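Local coordinates for polysaccharide deacetylase-like protein (PDB 4V33) that is probably a zinc-dependent polysaccharide deacetylase, one of two putative deacetylases required for osmotic stability and cell shape maintenance in Bacillus anthracis, at residues A[45-56]-A[131-141]; A[181-189]-A[226-234]. One frame throughout, in Å; residues are numbered along the deposited sequence.

Contact 1 (A[45-56]-A[131-141]); sequences EQGKISYNPITH and IPLTKSAITFE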
loop_
_atom_site.group_PDB
_atom_site.type_symbol
_atom_site.label_atom_id
_atom_site.label_comp_id
_atom_site.label_asym_id
_atom_site.label_seq_id
_atom_site.Cartn_x
_atom_site.Cartn_y
_atom_site.Cartn_z
ATOM N N GLU A 45 18.078 -26.450 -0.086
ATOM C CA GLU A 45 18.621 -27.798 -0.209
ATOM C C GLU A 45 18.831 -28.450 1.156
ATOM O O GLU A 45 18.537 -29.628 1.330
ATOM C CB GLU A 45 19.925 -27.794 -1.010
ATOM C CG GLU A 45 20.575 -29.162 -1.146
ATOM C CD GLU A 45 20.739 -29.596 -2.593
ATOM O OE1 GLU A 45 20.160 -28.940 -3.485
ATOM O OE2 GLU A 45 21.452 -30.593 -2.838
ATOM N N GLN A 46 19.344 -27.691 2.120
ATOM C CA GLN A 46 19.438 -28.191 3.493
ATOM C C GLN A 46 19.403 -27.066 4.523
ATOM O O GLN A 46 19.784 -25.925 4.237
ATOM C CB GLN A 46 20.685 -29.061 3.696
ATOM C CG GLN A 46 21.979 -28.277 3.711
ATOM C CD GLN A 46 23.187 -29.126 4.068
ATOM O OE1 GLN A 46 23.438 -29.416 5.239
ATOM N NE2 GLN A 46 23.952 -29.519 3.054
ATOM N N GLY A 47 18.936 -27.395 5.722
ATOM C CA GLY A 47 18.871 -26.436 6.806
ATOM C C GLY A 47 17.589 -25.630 6.816
ATOM O O GLY A 47 16.823 -25.625 5.852
ATOM N N LYS A 48 17.351 -24.949 7.928
ATOM C CA LYS A 48 16.179 -24.103 8.070
ATOM C C LYS A 48 16.578 -22.819 8.767
ATOM O O LYS A 48 17.239 -22.843 9.803
ATOM C CB LYS A 48 15.086 -24.818 8.868
ATOM C CG LYS A 48 14.528 -26.059 8.184
ATOM C CD LYS A 48 13.698 -25.698 6.957
ATOM C CE LYS A 48 12.355 -25.098 7.353
ATOM N NZ LYS A 48 11.467 -24.859 6.178
ATOM N N ILE A 49 16.193 -21.699 8.171
ATOM C CA ILE A 49 16.420 -20.397 8.766
ATOM C C ILE A 49 15.242 -20.062 9.668
ATOM O O ILE A 49 14.088 -20.208 9.269
ATOM C CB ILE A 49 16.538 -19.315 7.684
ATOM C CG1 ILE A 49 17.779 -19.563 6.821
ATOM C CG2 ILE A 49 16.574 -17.926 8.314
ATOM C CD1 ILE A 49 17.812 -18.738 5.553
ATOM N N SER A 50 15.534 -19.638 10.893
ATOM C CA SER A 50 14.492 -19.109 11.769
ATOM C C SER A 50 14.991 -17.836 12.429
ATOM O O SER A 50 16.155 -17.460 12.282
ATOM C CB SER A 50 14.085 -20.134 12.826
ATOM O OG SER A 50 15.173 -20.440 13.677
ATOM N N TYR A 51 14.105 -17.160 13.148
ATOM C CA TYR A 51 14.486 -15.959 13.873
ATOM C C TYR A 51 13.561 -15.751 15.058
ATOM O O TYR A 51 12.438 -16.264 15.080
ATOM C CB TYR A 51 14.480 -14.728 12.957
ATOM C CG TYR A 51 13.252 -14.602 12.087
ATOM C CD1 TYR A 51 12.120 -13.947 12.545
ATOM C CD2 TYR A 51 13.230 -15.126 10.798
ATOM C CE1 TYR A 51 10.990 -13.825 11.754
ATOM C CE2 TYR A 51 12.106 -15.009 9.999
ATOM C CZ TYR A 51 10.991 -14.356 10.481
ATOM O OH TYR A 51 9.866 -14.232 9.698
ATOM N N ASN A 52 14.039 -15.017 16.055
ATOM C CA ASN A 52 13.201 -14.684 17.197
ATOM C C ASN A 52 11.972 -13.916 16.725
ATOM O O ASN A 52 12.078 -13.056 15.853
ATOM C CB ASN A 52 13.984 -13.869 18.226
ATOM C CG ASN A 52 15.168 -14.627 18.789
ATOM O OD1 ASN A 52 15.253 -15.848 18.665
ATOM N ND2 ASN A 52 16.089 -13.906 19.416
ATOM N N PRO A 53 10.797 -14.238 17.285
ATOM C CA PRO A 53 9.540 -13.620 16.847
ATOM C C PRO A 53 9.596 -12.096 16.846
ATOM O O PRO A 53 10.197 -11.494 17.737
ATOM C CB PRO A 53 8.537 -14.101 17.895
ATOM C CG PRO A 53 9.080 -15.403 18.351
ATOM C CD PRO A 53 10.579 -15.256 18.327
ATOM N N ILE A 54 8.983 -11.486 15.841
ATOM C CA ILE A 54 8.899 -10.037 15.774
ATOM C C ILE A 54 7.451 -9.604 15.638
ATOM O O ILE A 54 6.580 -10.416 15.326
ATOM C CB ILE A 54 9.705 -9.468 14.594
ATOM C CG1 ILE A 54 9.273 -10.128 13.281
ATOM C CG2 ILE A 54 11.193 -9.652 14.839
ATOM C CD1 ILE A 54 9.898 -9.500 12.041
ATOM N N THR A 55 7.199 -8.326 15.895
ATOM C CA THR A 55 5.886 -7.738 15.663
ATOM C C THR A 55 6.077 -6.544 14.749
ATOM O O THR A 55 7.201 -6.239 14.349
ATOM C CB THR A 55 5.224 -7.263 16.966
ATOM O OG1 THR A 55 5.931 -6.125 17.481
ATOM C CG2 THR A 55 5.211 -8.376 18.002
ATOM N N HIS A 56 4.989 -5.855 14.424
ATOM C CA HIS A 56 5.067 -4.698 13.534
ATOM C C HIS A 56 5.912 -3.566 14.123
ATOM O O HIS A 56 6.366 -2.681 13.397
ATOM C CB HIS A 56 3.665 -4.182 13.187
ATOM C CG HIS A 56 2.906 -3.651 14.363
ATOM N ND1 HIS A 56 2.214 -4.466 15.232
ATOM C CD2 HIS A 56 2.722 -2.385 14.809
ATOM C CE1 HIS A 56 1.642 -3.727 16.166
ATOM N NE2 HIS A 56 1.934 -2.461 15.932
ATOM N N ILE A 131 28.851 -24.573 0.730
ATOM C CA ILE A 131 27.732 -25.506 0.690
ATOM C C ILE A 131 26.432 -24.717 0.638
ATOM O O ILE A 131 26.148 -23.935 1.542
ATOM C CB ILE A 131 27.690 -26.365 1.976
ATOM C CG1 ILE A 131 29.022 -27.081 2.202
ATOM C CG2 ILE A 131 26.523 -27.359 1.937
ATOM C CD1 ILE A 131 29.318 -28.178 1.190
ATOM N N PRO A 132 25.633 -24.918 -0.418
ATOM C CA PRO A 132 24.331 -24.246 -0.474
ATOM C C PRO A 132 23.442 -24.740 0.661
ATOM O O PRO A 132 23.376 -25.943 0.913
ATOM C CB PRO A 132 23.756 -24.694 -1.824
ATOM C CG PRO A 132 24.931 -25.226 -2.603
ATOM C CD PRO A 132 25.879 -25.775 -1.590
ATOM N N LEU A 133 22.780 -23.819 1.350
ATOM C CA LEU A 133 21.868 -24.222 2.409
ATOM C C LEU A 133 20.426 -23.939 1.997
ATOM O O LEU A 133 19.783 -24.775 1.361
ATOM C CB LEU A 133 22.238 -23.550 3.734
ATOM C CG LEU A 133 23.651 -23.902 4.228
ATOM C CD1 LEU A 133 23.993 -23.125 5.497
ATOM C CD2 LEU A 133 23.830 -25.412 4.454
ATOM N N THR A 134 19.919 -22.763 2.333
ATOM C CA THR A 134 18.520 -22.469 2.062
ATOM C C THR A 134 18.266 -20.963 1.982
ATOM O O THR A 134 19.170 -20.156 2.209
ATOM C CB THR A 134 17.619 -23.147 3.127
ATOM O OG1 THR A 134 16.236 -22.986 2.786
ATOM C CG2 THR A 134 17.897 -22.574 4.510
ATOM N N LYS A 135 17.039 -20.596 1.633
ATOM C CA LYS A 135 16.656 -19.201 1.488
ATOM C C LYS A 135 15.410 -18.943 2.313
ATOM O O LYS A 135 14.605 -19.851 2.531
ATOM C CB LYS A 135 16.366 -18.868 0.024
ATOM C CG LYS A 135 17.488 -19.198 -0.943
ATOM C CD LYS A 135 17.069 -18.895 -2.373
ATOM C CE LYS A 135 18.204 -19.151 -3.355
ATOM N NZ LYS A 135 18.652 -20.568 -3.334
ATOM N N SER A 136 15.261 -17.706 2.775
ATOM C CA SER A 136 14.058 -17.298 3.481
ATOM C C SER A 136 13.926 -15.788 3.375
ATOM O O SER A 136 14.590 -15.150 2.557
ATOM C CB SER A 136 14.123 -17.726 4.951
ATOM O OG SER A 136 12.851 -17.596 5.583
ATOM N N ALA A 137 13.051 -15.232 4.200
ATOM C CA ALA A 137 12.847 -13.800 4.249
ATOM C C ALA A 137 12.343 -13.414 5.628
ATOM O O ALA A 137 11.801 -14.245 6.366
ATOM C CB ALA A 137 11.861 -13.357 3.174
ATOM N N ILE A 138 12.550 -12.151 5.971
ATOM C CA ILE A 138 11.995 -11.581 7.187
ATOM C C ILE A 138 11.404 -10.223 6.842
ATOM O O ILE A 138 11.984 -9.462 6.069
ATOM C CB ILE A 138 13.060 -11.440 8.289
ATOM C CG1 ILE A 138 12.435 -10.868 9.563
ATOM C CG2 ILE A 138 14.243 -10.594 7.817
ATOM C CD1 ILE A 138 13.333 -10.968 10.767
ATOM N N THR A 139 10.234 -9.926 7.398
ATOM C CA THR A 139 9.561 -8.676 7.073
ATOM C C THR A 139 9.324 -7.805 8.299
ATOM O O THR A 139 8.646 -8.209 9.244
ATOM C CB THR A 139 8.218 -8.928 6.361
ATOM O OG1 THR A 139 8.456 -9.618 5.126
ATOM C CG2 THR A 139 7.520 -7.597 6.073
ATOM N N PHE A 140 9.907 -6.610 8.273
ATOM C CA PHE A 140 9.622 -5.581 9.262
ATOM C C PHE A 140 8.570 -4.651 8.668
ATOM O O PHE A 140 8.869 -3.847 7.785
ATOM C CB PHE A 140 10.910 -4.820 9.622
ATOM C CG PHE A 140 11.904 -5.663 10.378
ATOM C CD1 PHE A 140 12.813 -6.459 9.704
ATOM C CD2 PHE A 140 11.895 -5.688 11.762
ATOM C CE1 PHE A 140 13.707 -7.251 10.401
ATOM C CE2 PHE A 140 12.788 -6.477 12.462
ATOM C CZ PHE A 140 13.695 -7.260 11.780
ATOM N N GLU A 141 7.336 -4.788 9.142
ATOM C CA GLU A 141 6.188 -4.126 8.516
ATOM C C GLU A 141 6.387 -2.638 8.296
ATOM O O GLU A 141 6.793 -1.913 9.206
ATOM C CB GLU A 141 4.914 -4.345 9.339
ATOM C CG GLU A 141 4.407 -5.776 9.346
ATOM C CD GLU A 141 3.970 -6.262 7.971
ATOM O OE1 GLU A 141 3.678 -5.421 7.099
ATOM O OE2 GLU A 141 3.924 -7.497 7.764
HETATM O O HOH W 1 15.220 -24.845 0.795
HETATM O O HOH W 2 23.551 -28.510 0.330
HETATM O O HOH W 3 12.597 -18.093 8.215
HETATM O O HOH W 4 8.741 -12.058 8.650
HETATM O O HOH W 5 7.196 -6.578 11.435
#

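Contact 2 (A[181-189]-A[226-234]); sequences GYTLLTFER and FKPVATEYM. With EDO (1,2-ethanediol), chain G; ACT (acetate ion), chain E.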
loop_
_atom_site.group_PDB
_atom_site.type_symbol
_atom_site.label_atom_id
_atom_site.label_comp_id
_atom_site.label_asym_id
_atom_site.label_seq_id
_atom_site.Cartn_x
_atom_site.Cartn_y
_atom_site.Cartn_z
ATOM N N GLY A 181 11.004 9.622 -3.920
ATOM C CA GLY A 181 11.153 8.183 -4.045
ATOM C C GLY A 181 10.007 7.353 -3.511
ATOM O O GLY A 181 10.195 6.187 -3.178
ATOM N N TYR A 182 8.818 7.937 -3.418
ATOM C CA TYR A 182 7.642 7.174 -3.020
ATOM C C TYR A 182 7.215 6.225 -4.134
ATOM O O TYR A 182 7.389 6.523 -5.315
ATOM C CB TYR A 182 6.489 8.127 -2.656
ATOM C CG TYR A 182 6.683 8.790 -1.315
ATOM C CD1 TYR A 182 7.515 9.899 -1.182
ATOM C CD2 TYR A 182 6.064 8.289 -0.176
ATOM C CE1 TYR A 182 7.713 10.490 0.054
ATOM C CE2 TYR A 182 6.259 8.875 1.060
ATOM C CZ TYR A 182 7.080 9.978 1.166
ATOM O OH TYR A 182 7.282 10.569 2.395
ATOM N N THR A 183 6.652 5.081 -3.747
ATOM C CA THR A 183 6.099 4.149 -4.718
ATOM C C THR A 183 4.579 4.168 -4.590
ATOM O O THR A 183 4.011 3.709 -3.591
ATOM C CB THR A 183 6.614 2.703 -4.502
ATOM O OG1 THR A 183 8.044 2.691 -4.503
ATOM C CG2 THR A 183 6.102 1.784 -5.609
ATOM N N LEU A 184 3.921 4.727 -5.598
ATOM C CA LEU A 184 2.461 4.792 -5.591
ATOM C C LEU A 184 1.895 3.417 -5.920
ATOM O O LEU A 184 2.358 2.746 -6.850
ATOM C CB LEU A 184 1.963 5.847 -6.583
ATOM C CG LEU A 184 2.008 7.311 -6.109
ATOM C CD1 LEU A 184 3.426 7.826 -5.829
ATOM C CD2 LEU A 184 1.312 8.213 -7.124
ATOM N N LEU A 185 0.912 2.997 -5.132
ATOM C CA LEU A 185 0.297 1.686 -5.282
ATOM C C LEU A 185 -1.215 1.785 -5.310
ATOM O O LEU A 185 -1.800 2.789 -4.889
ATOM C CB LEU A 185 0.685 0.768 -4.119
ATOM C CG LEU A 185 2.164 0.422 -3.968
ATOM C CD1 LEU A 185 2.364 -0.419 -2.713
ATOM C CD2 LEU A 185 2.685 -0.309 -5.203
ATOM N N THR A 186 -1.838 0.723 -5.808
ATOM C CA THR A 186 -3.281 0.525 -5.691
ATOM C C THR A 186 -3.499 -0.845 -5.062
ATOM O O THR A 186 -2.546 -1.599 -4.891
ATOM C CB THR A 186 -3.993 0.614 -7.059
ATOM O OG1 THR A 186 -3.406 -0.317 -7.983
ATOM C CG2 THR A 186 -3.875 2.023 -7.624
ATOM N N PHE A 187 -4.738 -1.202 -4.733
ATOM C CA PHE A 187 -4.964 -2.410 -3.939
ATOM C C PHE A 187 -4.661 -3.723 -4.662
ATOM O O PHE A 187 -4.471 -4.752 -4.022
ATOM C CB PHE A 187 -6.372 -2.403 -3.313
ATOM C CG PHE A 187 -6.502 -1.405 -2.207
ATOM C CD1 PHE A 187 -5.920 -1.651 -0.968
ATOM C CD2 PHE A 187 -7.142 -0.186 -2.416
ATOM C CE1 PHE A 187 -5.997 -0.723 0.051
ATOM C CE2 PHE A 187 -7.222 0.755 -1.397
ATOM C CZ PHE A 187 -6.649 0.488 -0.162
ATOM N N GLU A 188 -4.578 -3.674 -5.986
ATOM C CA GLU A 188 -4.120 -4.830 -6.753
ATOM C C GLU A 188 -2.684 -5.224 -6.390
ATOM O O GLU A 188 -2.269 -6.361 -6.630
ATOM C CB GLU A 188 -4.202 -4.552 -8.253
ATOM C CG GLU A 188 -5.610 -4.329 -8.764
ATOM C CD GLU A 188 -6.076 -2.889 -8.638
ATOM O OE1 GLU A 188 -5.355 -2.057 -8.039
ATOM O OE2 GLU A 188 -7.168 -2.593 -9.167
ATOM N N ARG A 189 -1.935 -4.288 -5.812
ATOM C CA ARG A 189 -0.560 -4.557 -5.394
ATOM C C ARG A 189 -0.413 -4.497 -3.883
ATOM O O ARG A 189 0.654 -4.148 -3.381
ATOM C CB ARG A 189 0.403 -3.569 -6.047
ATOM C CG ARG A 189 0.610 -3.816 -7.528
ATOM C CD ARG A 189 1.688 -2.873 -8.057
ATOM N NE ARG A 189 3.013 -3.235 -7.565
ATOM C CZ ARG A 189 4.103 -2.498 -7.755
ATOM N NH1 ARG A 189 4.024 -1.346 -8.410
ATOM N NH2 ARG A 189 5.277 -2.914 -7.295
ATOM N N PHE A 226 9.024 7.676 -12.898
ATOM C CA PHE A 226 7.827 7.824 -12.069
ATOM C C PHE A 226 6.612 7.172 -12.734
ATOM O O PHE A 226 6.184 7.601 -13.805
ATOM C CB PHE A 226 7.578 9.316 -11.825
ATOM C CG PHE A 226 6.501 9.616 -10.818
ATOM C CD1 PHE A 226 6.621 9.212 -9.498
ATOM C CD2 PHE A 226 5.386 10.357 -11.184
ATOM C CE1 PHE A 226 5.623 9.509 -8.565
ATOM C CE2 PHE A 226 4.393 10.663 -10.259
ATOM C CZ PHE A 226 4.517 10.242 -8.947
ATOM N N LYS A 227 6.073 6.132 -12.100
ATOM C CA LYS A 227 4.920 5.397 -12.625
ATOM C C LYS A 227 3.741 5.555 -11.677
ATOM O O LYS A 227 3.493 4.699 -10.826
ATOM C CB LYS A 227 5.253 3.913 -12.790
ATOM C CG LYS A 227 6.497 3.640 -13.612
ATOM C CD LYS A 227 6.404 4.253 -14.996
ATOM C CE LYS A 227 7.577 3.802 -15.863
ATOM N NZ LYS A 227 7.560 4.445 -17.206
ATOM N N PRO A 228 3.009 6.667 -11.803
ATOM C CA PRO A 228 1.953 6.918 -10.825
ATOM C C PRO A 228 0.723 6.061 -11.059
ATOM O O PRO A 228 0.372 5.750 -12.201
ATOM C CB PRO A 228 1.605 8.390 -11.061
ATOM C CG PRO A 228 1.905 8.591 -12.532
ATOM C CD PRO A 228 3.125 7.748 -12.799
ATOM N N VAL A 229 0.095 5.672 -9.954
ATOM C CA VAL A 229 -1.222 5.045 -9.978
ATOM C C VAL A 229 -2.055 5.635 -8.849
ATOM O O VAL A 229 -1.518 6.255 -7.929
ATOM C CB VAL A 229 -1.155 3.509 -9.823
ATOM C CG1 VAL A 229 -0.483 2.873 -11.037
ATOM C CG2 VAL A 229 -0.439 3.132 -8.538
ATOM N N ALA A 230 -3.371 5.457 -8.919
ATOM C CA ALA A 230 -4.256 5.963 -7.883
ATOM C C ALA A 230 -5.568 5.204 -7.892
ATOM O O ALA A 230 -5.899 4.540 -8.874
ATOM C CB ALA A 230 -4.524 7.470 -8.089
ATOM N N THR A 231 -6.303 5.312 -6.790
ATOM C CA THR A 231 -7.608 4.661 -6.648
ATOM C C THR A 231 -8.711 5.715 -6.666
ATOM O O THR A 231 -8.622 6.727 -5.975
ATOM C CB THR A 231 -7.688 3.905 -5.315
ATOM O OG1 THR A 231 -6.691 2.872 -5.297
ATOM C CG2 THR A 231 -9.066 3.280 -5.117
ATOM N N GLU A 232 -9.746 5.473 -7.467
ATOM C CA GLU A 232 -10.924 6.323 -7.474
ATOM C C GLU A 232 -12.054 5.506 -6.879
ATOM O O GLU A 232 -12.345 4.417 -7.367
ATOM C CB GLU A 232 -11.291 6.711 -8.907
ATOM C CG GLU A 232 -12.599 7.502 -9.017
ATOM C CD GLU A 232 -12.451 8.904 -8.476
ATOM O OE1 GLU A 232 -11.625 9.657 -9.046
ATOM O OE2 GLU A 232 -13.133 9.243 -7.481
ATOM N N TYR A 233 -12.673 6.015 -5.820
ATOM C CA TYR A 233 -13.832 5.348 -5.246
ATOM C C TYR A 233 -15.088 6.008 -5.807
ATOM O O TYR A 233 -15.458 7.105 -5.409
ATOM C CB TYR A 233 -13.820 5.477 -3.732
ATOM C CG TYR A 233 -12.706 4.767 -2.978
ATOM C CD1 TYR A 233 -12.693 3.381 -2.850
ATOM C CD2 TYR A 233 -11.709 5.499 -2.334
ATOM C CE1 TYR A 233 -11.698 2.735 -2.115
ATOM C CE2 TYR A 233 -10.717 4.869 -1.596
ATOM C CZ TYR A 233 -10.730 3.493 -1.480
ATOM O OH TYR A 233 -9.761 2.870 -0.736
ATOM N N MET A 234 -15.740 5.320 -6.739
ATOM C CA MET A 234 -16.835 5.881 -7.519
ATOM C C MET A 234 -18.189 5.649 -6.860
ATOM O O MET A 234 -18.507 4.517 -6.473
ATOM C CB MET A 234 -16.838 5.205 -8.899
ATOM C CG MET A 234 -17.909 5.704 -9.856
ATOM S SD MET A 234 -17.379 7.256 -10.609
ATOM C CE MET A 234 -18.906 8.204 -10.536
HETATM C C1 EDO G . 7.447 5.537 -8.589
HETATM O O1 EDO G . 7.305 4.896 -9.859
HETATM C C2 EDO G . 6.104 6.119 -8.149
HETATM O O2 EDO G . 5.131 5.083 -8.057
HETATM C C ACT E . 10.327 11.748 2.721
HETATM O O ACT E . 9.198 12.232 2.501
HETATM O OXT ACT E . 10.375 10.503 2.796
HETATM C CH3 ACT E . 11.545 12.609 2.885
HETATM O O HOH W 6 3.454 2.537 -9.192
HETATM O O HOH W 7 -1.373 5.532 -5.333
HETATM O O HOH W 8 -4.331 3.959 -4.375
HETATM O O HOH W 9 -7.158 0.118 -5.664
#

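Contact 1 (A[45-56]-A[131-141])
In the fibronectin type III domain, a beta sandwich, this contact joins the two sheets where the first strand, with Ile49 and Tyr51, lies over the edge strand 130-140. The strands run in roughly the same direction, 36° apart. Direct backbone bonding is confined to one end. Leu133 O accepts from Glu45 N (2.8 Å) and from Gln46 N (3.0 Å), the latter donor standing above the carbonyl plane. Here the strand carries a classic beta bulge, with Leu133 and Thr134 together opposite Ala121. Gln46 lays its CG on Leu133 CD2 at 3.5 Å. Its OE1 accepts from Lys69 N, and its NE2 is hydrogen-bonded to Asp70 OD2.

Farther along, Ile49 CD1 rests on Ser136 CB. Tyr51 has CG between its backbone N and carbonyl carbon (chi1 47°), which lays its ring over Ile138. Ile138 CD1 stands over the centre of one Tyr51 face in a CH-pi contact, 3.8 Å from the ring centroid and 14° off the normal. Water links Tyr51 OH to Thr139 N. Ile54 reaches in with its outermost methyl, CD1, which sits over one face of the Phe140 ring near its rim and lies 3.3 Å from Thr139 O.

Contact 2 (A[181-189]-A[226-234])
Leu184 spreads its two methyls over the loop that leads into strand 230-234. CD1 meets Phe226 CE1 at 3.9 Å, and CD2 lies on Pro228 CB. This is the interior of the polysaccharide deacetylase (NodB-type) domain, a parallel beta/alpha fold. Strands 183-185 and 230-234 both pair with strand 199-206, and Leu184 also touches Leu177 of helix 167-179.

No hydrogen bond runs directly between the two segments. Apolar side chains pack directly, and water links polar backbone atoms. Val229 CG2 sits between its own backbone N and carbonyl carbon and presses on Leu184 O at 3.3 Å. The contact buries Val229 N, which has no partner. One water donates to both Leu184 O and Lys227 O. A 1,2-ethanediol, probably from the crystallisation liquor, also spans the gap: its O2 accepts from Leu184 N and its O1 from Lys227 N.

Thr186 turns its two branches to different tasks. CG2 packs 3.5 Å from Ala230 O, while OG1 donates to Glu188 OE1 at 2.6 Å, nearly along the C-O axis. Glu188 OE2 is hydrogen-bonded to Ser260 OG. Another water accepts from Phe187 N and is hydrogen-bonded to Thr231 OG1.

The side chains of Phe187 and Tyr233 cross at about a right angle near the metal end of the strand. The Tyr233 side chain is about 7 Å from the zinc ion held by Asp206, His264 and His268. The Phe187 ring is stacked with that of Phe320. Across the contact, Phe187 CE2 comes 3.4 Å from Tyr233 OH.

The two contacts belong to different domains, with centres about 30 Å apart and no touch between them. Contact 1 lies at the surface of the fibronectin type III domain. Contact 2 is buried in the deacetylase domain, where its strands share one parallel sheet. They hold no element in common, and along the chain the first closes before the second opens. Contact 1 buries more area, 744 against 424 Å². Its chemistry is mixed, with backbone bonds at one end, apolar packing farther on and several polar or charged side chains exposed. Contact 2 relies on buried apolar side chains. Water bridges both. The zinc site lies near contact 2, at the Tyr233 end.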